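Local coordinates for protein glycoside Hydrolase (Bacteroides uniformis, PDB 5TA0) that binds agarose oligosaccharides and, as a family 86 glycoside hydrolase, probably cleaves agarose chains for a human gut bacterium, at residues 448-453 / 506-511; 475-480 / 499-504; 537-542 / 630-635; 564-569 / 623-628. All blocks are in the same frame, centred on the assembly; numbering follows the deposited sequence.

Contact 1: 448-453 / 506-511; sequences IINNLD and EATCVI
Ile-449 and Cys-509 form the hydrogen-bonded pair at the middle of an antiparallel pairing between strands 444-451 and 508-514, neighbours in the beta-sandwich domain. Ile-449 N gives to Cys-509 O at 2.9 Å, and Cys-509 N returns the bond to Ile-449 O, also at 2.9 Å. The non-hydrogen-bonded pairs Ile-448/Val-510 and Asn-450/Thr-508 flank it, and Asn-451 N carries the pairing on to Ala-507 O at 2.9 Å. Where the first strand ends, Asn-451 OD1 accepts from Asp-453 N in an Asx turn.

Among polar side chains, Asn-450 does most. Its CG is anti to the backbone N (chi1 176°), which brings Asn-450 ND2 to Thr-508 OG1 at 2.9 Å, with the hydroxyl in the amide plane. Asn-450 ND2 also gives to a water at 2.9 Å that in turn donates to Glu-506 O, while OD1 pairs with Ser-352 of helix 340-358. Shortened to an alanine, this position would probably leave Thr-508 OG1, the water and Ser-352 without their shared amide. Glu-506 sends its carboxylate elsewhere, to Lys-348 and Lys-296.

Apolar contacts occupy both faces. Ile-448 CG1 lies alongside Val-510 CG2 at 4.0 Å, on the Asn-450 face. On the other, Cys-509 SG rests on Ile-449 CB at 3.8 Å, and the CD1 methyls of Ile-449 and Ile-511 meet at 4.1 Å.

The chemistry implies a buried strand pair whose amide on one face has three partners, Thr-508, a water and Ser-352, linking the sheet to the barrel helix, while Ile-449, Cys-509 and Ile-511 pack apolar on the other.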
# COMPACT_ATOMS: atom_id res chain seq x y z
N ILE A 448 11.27 -11.93 9.14
CA ILE A 448 11.45 -11.22 7.86
C ILE A 448 12.29 -9.99 8.09
O ILE A 448 12.04 -9.22 9.00
CB ILE A 448 10.10 -10.79 7.23
CG1 ILE A 448 9.11 -11.96 7.16
CG2 ILE A 448 10.31 -10.20 5.86
CD1 ILE A 448 8.02 -11.93 8.20
N ILE A 449 13.32 -9.81 7.25
CA ILE A 449 14.24 -8.69 7.39
C ILE A 449 14.44 -8.07 6.01
O ILE A 449 14.66 -8.79 5.05
CB ILE A 449 15.60 -9.10 8.01
CG1 ILE A 449 15.38 -10.01 9.23
CG2 ILE A 449 16.44 -7.88 8.34
CD1 ILE A 449 16.66 -10.58 9.84
N ASN A 450 14.34 -6.74 5.96
CA ASN A 450 14.43 -5.99 4.70
C ASN A 450 15.43 -4.86 4.83
O ASN A 450 15.49 -4.16 5.82
CB ASN A 450 13.04 -5.46 4.35
CG ASN A 450 13.03 -4.58 3.11
OD1 ASN A 450 13.04 -3.36 3.19
ND2 ASN A 450 13.06 -5.21 1.96
N ASN A 451 16.19 -4.66 3.75
CA ASN A 451 17.24 -3.65 3.70
C ASN A 451 16.81 -2.47 2.84
O ASN A 451 16.54 -2.64 1.67
CB ASN A 451 18.49 -4.33 3.11
CG ASN A 451 19.73 -3.46 3.19
OD1 ASN A 451 19.75 -2.40 3.83
ND2 ASN A 451 20.80 -3.93 2.50
N LEU A 452 16.77 -1.28 3.44
CA LEU A 452 16.58 -0.01 2.75
C LEU A 452 17.90 0.64 2.31
O LEU A 452 17.88 1.60 1.55
CB LEU A 452 15.82 0.98 3.65
CG LEU A 452 14.36 0.61 3.93
CD1 LEU A 452 13.87 1.46 5.09
CD2 LEU A 452 13.46 0.79 2.70
N ASP A 453 19.04 0.12 2.77
CA ASP A 453 20.34 0.67 2.38
C ASP A 453 20.74 0.14 0.99
O ASP A 453 20.22 -0.86 0.49
CB ASP A 453 21.40 0.32 3.44
CG ASP A 453 22.57 1.31 3.49
OD1 ASP A 453 22.66 2.23 2.64
OD2 ASP A 453 23.38 1.12 4.41
N GLU A 506 19.42 -3.68 -0.78
CA GLU A 506 17.95 -3.59 -0.99
C GLU A 506 17.25 -4.96 -0.98
O GLU A 506 16.19 -5.14 -1.59
CB GLU A 506 17.62 -2.80 -2.27
CG GLU A 506 18.00 -1.35 -2.21
CD GLU A 506 17.69 -0.64 -3.50
OE1 GLU A 506 18.45 -0.84 -4.49
OE2 GLU A 506 16.68 0.09 -3.57
N ALA A 507 17.81 -5.95 -0.27
CA ALA A 507 17.34 -7.30 -0.32
C ALA A 507 16.37 -7.61 0.82
O ALA A 507 16.21 -6.82 1.77
CB ALA A 507 18.53 -8.28 -0.29
N THR A 508 15.73 -8.76 0.71
CA THR A 508 14.86 -9.27 1.78
C THR A 508 15.24 -10.69 2.08
O THR A 508 15.55 -11.47 1.14
CB THR A 508 13.37 -9.21 1.34
OG1 THR A 508 13.05 -7.90 0.88
CG2 THR A 508 12.42 -9.57 2.47
N CYS A 509 15.21 -11.07 3.36
CA CYS A 509 15.24 -12.47 3.70
C CYS A 509 14.02 -12.84 4.55
O CYS A 509 13.50 -12.01 5.31
CB CYS A 509 16.51 -12.89 4.43
SG CYS A 509 16.86 -12.04 5.99
N VAL A 510 13.56 -14.07 4.36
CA VAL A 510 12.54 -14.69 5.22
C VAL A 510 13.22 -15.94 5.79
O VAL A 510 13.58 -16.86 5.03
CB VAL A 510 11.25 -15.06 4.46
CG1 VAL A 510 10.30 -15.88 5.33
CG2 VAL A 510 10.56 -13.79 3.95
N ILE A 511 13.39 -15.93 7.11
CA ILE A 511 14.05 -17.03 7.83
C ILE A 511 12.96 -17.82 8.52
O ILE A 511 12.16 -17.27 9.28
CB ILE A 511 15.07 -16.49 8.84
CG1 ILE A 511 16.12 -15.60 8.14
CG2 ILE A 511 15.76 -17.64 9.58
CD1 ILE A 511 16.81 -14.62 9.03
O HOH W 1 13.53 -4.73 -0.88

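Contact 2: 475-480 / 499-504; sequences VRHLYL and DHFTLE
The strand segments 475-480 and 500-503 run 27° from parallel with axes 9.4 Å apart at closest approach, too far to be paired neighbours here; as between facing layers of a beta-sandwich, side chains bridge the gap, together with the backbone N of Glu-504. The main side-chain contact is an edge-to-face (T-shaped) aromatic pair. Phe-501 turns its edge to the face of His-477, with planes at 70°; Phe-501 CZ sits over the imidazole centre, 3.5 Å from His-477 CG. The opposite face of the imidazole is covered by Tyr-479 CD1 from its own strand, which leaves His-477 clamped between two aromatic rings. A trans chi1 of -173° carries the imidazole across to the other layer.

At the imidazole edge, His-477 NE2 accepts from Glu-504 N at 3.2 Å, nearly straight and close to the ring plane, consistent with a neutral ring. Val-475 CG1 packs on Phe-501 CE2 at 3.7 Å, and Leu-503 CD1 touches His-477 NE2 at 3.7 Å. Tyr-479 CB meets Glu-504 CB at 3.5 Å, while the tyrosine hydroxyl is tied to Asp-491. Beyond Tyr-479, one water donates both to Leu-480 O at 3.0 Å and to Glu-504 OE2 at 2.8 Å.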
# COMPACT_ATOMS: atom_id res chain seq x y z
N VAL A 475 16.49 -20.62 5.14
CA VAL A 475 16.77 -19.24 4.76
C VAL A 475 16.30 -19.02 3.35
O VAL A 475 16.63 -19.79 2.45
CB VAL A 475 18.29 -18.95 4.82
CG1 VAL A 475 18.62 -17.54 4.34
CG2 VAL A 475 18.83 -19.22 6.22
N ARG A 476 15.54 -17.95 3.15
CA ARG A 476 15.14 -17.49 1.81
C ARG A 476 15.65 -16.06 1.64
O ARG A 476 15.41 -15.21 2.49
CB ARG A 476 13.62 -17.49 1.69
CG ARG A 476 12.93 -18.78 2.08
CD ARG A 476 11.44 -18.59 2.08
NE ARG A 476 10.72 -19.77 2.52
CZ ARG A 476 9.41 -19.80 2.71
NH1 ARG A 476 8.68 -18.71 2.50
NH2 ARG A 476 8.82 -20.91 3.11
N HIS A 477 16.43 -15.82 0.57
CA HIS A 477 17.11 -14.54 0.38
C HIS A 477 16.89 -14.10 -1.07
O HIS A 477 17.30 -14.80 -2.01
CB HIS A 477 18.60 -14.72 0.68
CG HIS A 477 19.41 -13.46 0.69
ND1 HIS A 477 20.78 -13.48 0.52
CD2 HIS A 477 19.08 -12.16 0.86
CE1 HIS A 477 21.26 -12.26 0.61
NE2 HIS A 477 20.25 -11.43 0.82
N LEU A 478 16.22 -12.95 -1.23
CA LEU A 478 15.89 -12.38 -2.53
C LEU A 478 16.74 -11.15 -2.77
O LEU A 478 16.63 -10.17 -2.05
CB LEU A 478 14.40 -12.03 -2.60
CG LEU A 478 13.95 -11.48 -3.96
CD1 LEU A 478 14.07 -12.51 -5.07
CD2 LEU A 478 12.51 -11.02 -3.83
N TYR A 479 17.61 -11.23 -3.79
CA TYR A 479 18.59 -10.16 -4.06
C TYR A 479 18.92 -10.12 -5.55
O TYR A 479 18.54 -11.01 -6.32
CB TYR A 479 19.88 -10.41 -3.23
CG TYR A 479 20.61 -11.69 -3.54
CD1 TYR A 479 20.26 -12.89 -2.93
CD2 TYR A 479 21.65 -11.70 -4.49
CE1 TYR A 479 20.93 -14.08 -3.22
CE2 TYR A 479 22.32 -12.88 -4.78
CZ TYR A 479 21.96 -14.06 -4.15
OH TYR A 479 22.62 -15.25 -4.45
N LEU A 480 19.70 -9.09 -5.92
CA LEU A 480 20.15 -8.89 -7.28
C LEU A 480 21.56 -9.45 -7.49
O LEU A 480 22.49 -9.09 -6.76
CB LEU A 480 20.13 -7.41 -7.63
CG LEU A 480 20.65 -6.98 -9.02
CD1 LEU A 480 19.74 -7.50 -10.12
CD2 LEU A 480 20.76 -5.47 -9.05
N ASP A 499 23.61 -17.46 13.23
CA ASP A 499 23.97 -16.37 14.13
C ASP A 499 24.35 -15.09 13.39
O ASP A 499 24.27 -14.00 13.98
CB ASP A 499 25.14 -16.81 15.03
CG ASP A 499 24.76 -17.91 15.99
OD1 ASP A 499 23.59 -18.00 16.42
OD2 ASP A 499 25.66 -18.71 16.33
N HIS A 500 24.77 -15.22 12.14
CA HIS A 500 25.20 -14.10 11.31
C HIS A 500 24.65 -14.32 9.91
O HIS A 500 24.55 -15.46 9.45
CB HIS A 500 26.73 -14.01 11.23
CG HIS A 500 27.41 -14.03 12.56
ND1 HIS A 500 27.46 -12.93 13.38
CD2 HIS A 500 28.03 -15.03 13.24
CE1 HIS A 500 28.10 -13.24 14.50
NE2 HIS A 500 28.45 -14.51 14.44
N PHE A 501 24.31 -13.21 9.25
CA PHE A 501 23.79 -13.25 7.89
C PHE A 501 24.04 -11.90 7.23
O PHE A 501 23.81 -10.87 7.85
CB PHE A 501 22.29 -13.56 7.92
CG PHE A 501 21.66 -13.64 6.56
CD1 PHE A 501 20.94 -12.57 6.04
CD2 PHE A 501 21.79 -14.79 5.80
CE1 PHE A 501 20.37 -12.65 4.79
CE2 PHE A 501 21.20 -14.87 4.54
CZ PHE A 501 20.50 -13.79 4.04
N THR A 502 24.54 -11.92 6.00
CA THR A 502 24.74 -10.71 5.22
C THR A 502 23.54 -10.53 4.29
O THR A 502 23.34 -11.32 3.38
CB THR A 502 26.03 -10.77 4.40
OG1 THR A 502 27.13 -10.88 5.32
CG2 THR A 502 26.22 -9.52 3.55
N LEU A 503 22.76 -9.49 4.57
CA LEU A 503 21.60 -9.17 3.74
C LEU A 503 22.07 -8.25 2.62
O LEU A 503 22.70 -7.23 2.86
CB LEU A 503 20.54 -8.49 4.61
CG LEU A 503 19.21 -8.19 3.94
CD1 LEU A 503 18.50 -9.38 3.35
CD2 LEU A 503 18.32 -7.53 4.99
N GLU A 504 21.78 -8.64 1.39
CA GLU A 504 22.26 -7.93 0.21
C GLU A 504 21.60 -6.57 0.02
O GLU A 504 20.66 -6.21 0.73
CB GLU A 504 22.12 -8.78 -1.05
CG GLU A 504 23.28 -9.76 -1.23
CD GLU A 504 24.62 -9.06 -1.43
OE1 GLU A 504 25.63 -9.60 -0.96
OE2 GLU A 504 24.64 -7.97 -2.01
O HOH W 2 23.26 -7.48 -4.40

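Contact 3: 537-542 / 630-635; sequences KEIAAG and GHVSTV
Lys-537 and Val-632 exchange both backbone bonds of an antiparallel hydrogen-bonded pair, Lys-537 N to Val-632 O at 2.9 Å and Val-632 N to Lys-537 O at 2.9 Å. A third bond, Ile-539 N to Gly-630 O at 2.9 Å, extends the pairing past the end of strand 523-538. Glu-538 and His-631 make the non-hydrogen-bonded pair between them.

Polar side chains meet on the Glu-538 face. Glu-538 CG lies 3.4 Å from His-631 NE2, the two side chains alongside and the carboxylate plane 84° from the ring. One water bridges them, 2.8 Å from Glu-538 OE2 and, in the imidazole plane, 2.7 Å from His-631 NE2.

The apolar part belongs to Ile-539. Turned away from the carbonyl carbon at chi1 -62°, its longer branch lays Ile-539 CD1 against His-631 C at 3.6 Å, while Ile-539 CG1 touches Val-632 CG2 at 4.0 Å. With an alanine here, the contacts of CD1 on His-631 and CG1 on Val-632 would go, and a gap is likely to open beside Val-632.

Strand 631-642 lies between 523-538 and 558-568 in the C-terminal sheet; Val-632 packs on Phe-547 of strand 545-549, and the next residue, Ser-633, touches helix 298-315 through Met-306.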
# COMPACT_ATOMS: atom_id res chain seq x y z
N LYS A 537 3.35 23.20 10.74
CA LYS A 537 3.84 24.48 11.27
C LYS A 537 5.10 24.90 10.52
O LYS A 537 6.00 24.10 10.28
CB LYS A 537 4.11 24.36 12.76
CG LYS A 537 2.90 23.99 13.62
CD LYS A 537 1.77 25.00 13.50
CE LYS A 537 0.56 24.62 14.34
NZ LYS A 537 -0.59 25.54 14.06
N GLU A 538 5.15 26.18 10.15
CA GLU A 538 6.32 26.76 9.48
C GLU A 538 7.49 26.91 10.44
O GLU A 538 7.31 27.25 11.61
CB GLU A 538 5.99 28.17 8.94
CG GLU A 538 4.91 28.24 7.88
CD GLU A 538 4.48 29.66 7.55
OE1 GLU A 538 5.07 30.63 8.08
OE2 GLU A 538 3.51 29.81 6.78
N ILE A 539 8.67 26.62 9.93
CA ILE A 539 9.92 26.67 10.71
C ILE A 539 10.62 28.01 10.51
O ILE A 539 11.00 28.37 9.39
CB ILE A 539 10.88 25.54 10.32
CG1 ILE A 539 10.24 24.16 10.62
CG2 ILE A 539 12.20 25.67 11.10
CD1 ILE A 539 10.92 23.02 9.87
N ALA A 540 10.80 28.73 11.61
CA ALA A 540 11.64 29.95 11.64
C ALA A 540 12.84 29.70 12.53
O ALA A 540 12.70 29.06 13.57
CB ALA A 540 10.83 31.11 12.16
N ALA A 541 14.00 30.25 12.17
CA ALA A 541 15.25 30.04 12.94
C ALA A 541 15.09 30.53 14.38
O ALA A 541 14.60 31.64 14.61
CB ALA A 541 16.42 30.76 12.28
N GLY A 542 15.45 29.68 15.33
CA GLY A 542 15.41 30.00 16.75
C GLY A 542 14.03 30.09 17.37
O GLY A 542 13.94 30.39 18.56
N GLY A 630 10.71 25.79 5.46
CA GLY A 630 10.07 24.48 5.50
C GLY A 630 9.07 24.37 6.63
O GLY A 630 8.70 25.34 7.29
N HIS A 631 8.64 23.13 6.87
CA HIS A 631 7.59 22.84 7.84
C HIS A 631 7.88 21.60 8.64
O HIS A 631 8.54 20.67 8.16
CB HIS A 631 6.25 22.58 7.13
CG HIS A 631 5.67 23.78 6.44
ND1 HIS A 631 6.10 24.20 5.20
CD2 HIS A 631 4.67 24.60 6.80
CE1 HIS A 631 5.38 25.25 4.83
NE2 HIS A 631 4.52 25.53 5.79
N VAL A 632 7.35 21.59 9.85
CA VAL A 632 7.08 20.33 10.57
C VAL A 632 5.67 19.93 10.15
O VAL A 632 4.70 20.63 10.46
CB VAL A 632 7.14 20.52 12.09
CG1 VAL A 632 6.84 19.21 12.80
CG2 VAL A 632 8.51 21.08 12.50
N SER A 633 5.56 18.83 9.39
CA SER A 633 4.27 18.38 8.88
C SER A 633 3.43 17.75 10.00
O SER A 633 2.28 18.11 10.18
CB SER A 633 4.44 17.42 7.71
OG SER A 633 5.32 16.38 8.03
N THR A 634 4.04 16.82 10.74
CA THR A 634 3.35 16.11 11.82
C THR A 634 4.31 15.78 12.94
O THR A 634 5.51 15.57 12.70
CB THR A 634 2.70 14.78 11.34
OG1 THR A 634 3.70 13.92 10.80
CG2 THR A 634 1.62 15.03 10.30
N VAL A 635 3.77 15.70 14.15
CA VAL A 635 4.43 15.09 15.29
C VAL A 635 3.46 14.08 15.87
O VAL A 635 2.36 14.43 16.28
CB VAL A 635 4.85 16.13 16.34
CG1 VAL A 635 5.50 15.43 17.52
CG2 VAL A 635 5.79 17.15 15.71
O HOH W 3 2.69 27.51 5.51

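Contact 4: 564-569 / 623-628; sequences LGLGRN and LKFPDN
Two facing sheets of the C-terminal domain pack here as a beta-sandwich: Leu-564, Leu-566 and Arg-568 point from strand 558-568 toward Leu-623, Phe-625 and Asp-627, on strand 619-624 and the loop after it. The touching parts run almost parallel, their end-to-end directions 3° apart, and mostly side chains make the contact.

Inside, Leu-564 CD1 meets Leu-623 CD2 at 3.9 Å, the two side chains overlapping from opposite sides. Leu-566 CD2 approaches the edge of the Phe-625 ring, 3.8 Å from Phe-625 CZ.

Towards the end of the strand, Arg-568 bends at chi3 (78°) and brings one guanidinium face over Phe-625 CG, with Arg-568 NH2 3.3 Å from Phe-625 CD1 and the planes tilted 61° apart. Arg-568 NH2 then makes a salt bridge to Asp-627 OD1 at 2.8 Å; the oxygen lies near the guanidinium plane, while the donor stands above the carboxylate plane. Weak bonds run from Arg-568 NH1 to Asp-627 OD1 and to Asp-627 O, both 3.2 Å. Ser-573 N donates to Asp-627 OD2 and Ser-573 O accepts from Arg-568 NH2, and Gly-629 O takes NH1.

Chemically, the sandwich interior is apolar and is closed at one end by a charged pair: the buried guanidinium is probably balanced by Asp-627 and fixed in rotation by carbonyls around it.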
# COMPACT_ATOMS: atom_id res chain seq x y z
N LEU A 564 8.86 12.60 13.87
CA LEU A 564 8.92 13.98 13.42
C LEU A 564 8.83 14.06 11.92
O LEU A 564 9.79 13.75 11.23
CB LEU A 564 10.22 14.66 13.87
CG LEU A 564 10.51 14.60 15.36
CD1 LEU A 564 11.85 15.30 15.61
CD2 LEU A 564 9.41 15.26 16.17
N GLY A 565 7.66 14.42 11.39
CA GLY A 565 7.55 14.61 9.93
C GLY A 565 8.13 15.98 9.59
O GLY A 565 7.61 16.99 10.07
N LEU A 566 9.16 16.00 8.73
CA LEU A 566 9.83 17.25 8.33
C LEU A 566 9.80 17.36 6.82
O LEU A 566 10.13 16.40 6.13
CB LEU A 566 11.28 17.27 8.82
CG LEU A 566 11.51 17.10 10.31
CD1 LEU A 566 13.01 17.21 10.59
CD2 LEU A 566 10.72 18.12 11.12
N GLY A 567 9.42 18.54 6.32
CA GLY A 567 9.51 18.86 4.90
C GLY A 567 10.35 20.11 4.74
O GLY A 567 9.86 21.19 5.05
N ARG A 568 11.59 19.94 4.30
CA ARG A 568 12.53 21.09 4.18
C ARG A 568 13.35 20.92 2.93
O ARG A 568 13.74 19.82 2.58
CB ARG A 568 13.48 21.19 5.38
CG ARG A 568 12.80 21.09 6.73
CD ARG A 568 13.71 21.59 7.84
NE ARG A 568 13.76 23.04 7.87
CZ ARG A 568 14.64 23.77 8.55
NH1 ARG A 568 14.53 25.09 8.52
NH2 ARG A 568 15.63 23.20 9.22
N ASN A 569 13.67 22.05 2.31
CA ASN A 569 14.67 22.06 1.25
C ASN A 569 16.00 21.48 1.69
O ASN A 569 16.35 21.51 2.88
CB ASN A 569 14.85 23.48 0.69
CG ASN A 569 13.71 23.92 -0.20
OD1 ASN A 569 13.01 23.09 -0.76
ND2 ASN A 569 13.52 25.23 -0.34
N LEU A 623 10.32 21.79 19.44
CA LEU A 623 11.36 21.74 18.42
C LEU A 623 11.90 23.13 18.14
O LEU A 623 11.14 24.07 18.02
CB LEU A 623 10.81 21.17 17.12
CG LEU A 623 10.31 19.73 17.16
CD1 LEU A 623 9.59 19.42 15.86
CD2 LEU A 623 11.47 18.78 17.35
N LYS A 624 13.21 23.24 18.02
CA LYS A 624 13.83 24.51 17.65
C LYS A 624 14.92 24.27 16.63
O LYS A 624 15.88 23.57 16.91
CB LYS A 624 14.41 25.23 18.87
CG LYS A 624 14.93 26.63 18.54
CD LYS A 624 15.63 27.27 19.72
CE LYS A 624 14.66 27.64 20.81
NZ LYS A 624 15.35 28.51 21.80
N PHE A 625 14.76 24.87 15.46
CA PHE A 625 15.71 24.73 14.37
C PHE A 625 16.64 25.94 14.32
O PHE A 625 16.21 27.03 14.70
CB PHE A 625 14.97 24.61 13.04
CG PHE A 625 14.17 23.33 12.89
CD1 PHE A 625 14.70 22.23 12.22
CD2 PHE A 625 12.89 23.23 13.44
CE1 PHE A 625 13.95 21.05 12.08
CE2 PHE A 625 12.16 22.05 13.31
CZ PHE A 625 12.70 20.97 12.64
N PRO A 626 17.87 25.74 13.82
CA PRO A 626 18.85 26.85 13.71
C PRO A 626 18.68 27.72 12.46
O PRO A 626 19.36 28.75 12.34
CB PRO A 626 20.18 26.11 13.65
CG PRO A 626 19.86 24.84 12.93
CD PRO A 626 18.50 24.46 13.48
N ASP A 627 17.79 27.33 11.55
CA ASP A 627 17.68 27.95 10.22
C ASP A 627 16.23 28.11 9.79
O ASP A 627 15.32 27.52 10.41
CB ASP A 627 18.49 27.15 9.20
CG ASP A 627 18.24 25.64 9.26
OD1 ASP A 627 17.37 25.18 10.05
OD2 ASP A 627 18.95 24.92 8.55
N ASN A 628 16.00 28.96 8.80
CA ASN A 628 14.66 29.30 8.33
C ASN A 628 14.21 28.38 7.20
O ASN A 628 15.02 27.99 6.36
CB ASN A 628 14.62 30.73 7.78
CG ASN A 628 14.80 31.77 8.85
OD1 ASN A 628 14.11 31.76 9.87
ND2 ASN A 628 15.74 32.70 8.63

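From the N terminus, contact 1 opens at 448-453. Contact 2 opens and closes within that loop, 475-480 meeting 499-504, before 506-511 returns to close contact 1. The second pair follows in series and repeats the nesting: contact 3 opens at 537-542, contact 4 joins 564-569 to 623-628 inside it, and 630-635 closes contact 3. Strands 472-481 and 508-514 are sheet neighbours, with Val-510 N near Arg-476 O at 2.9 Å, joining contacts 1 and 2. Contacts 3 and 4 touch through Ala-541 N and Asn-628 OD1, 2.8 Å apart. The centres of contacts 1 and 3 lie about 33 Å apart; contacts 1 and 2 belong to the first beta-sandwich, contacts 3 and 4 to the C-terminal one.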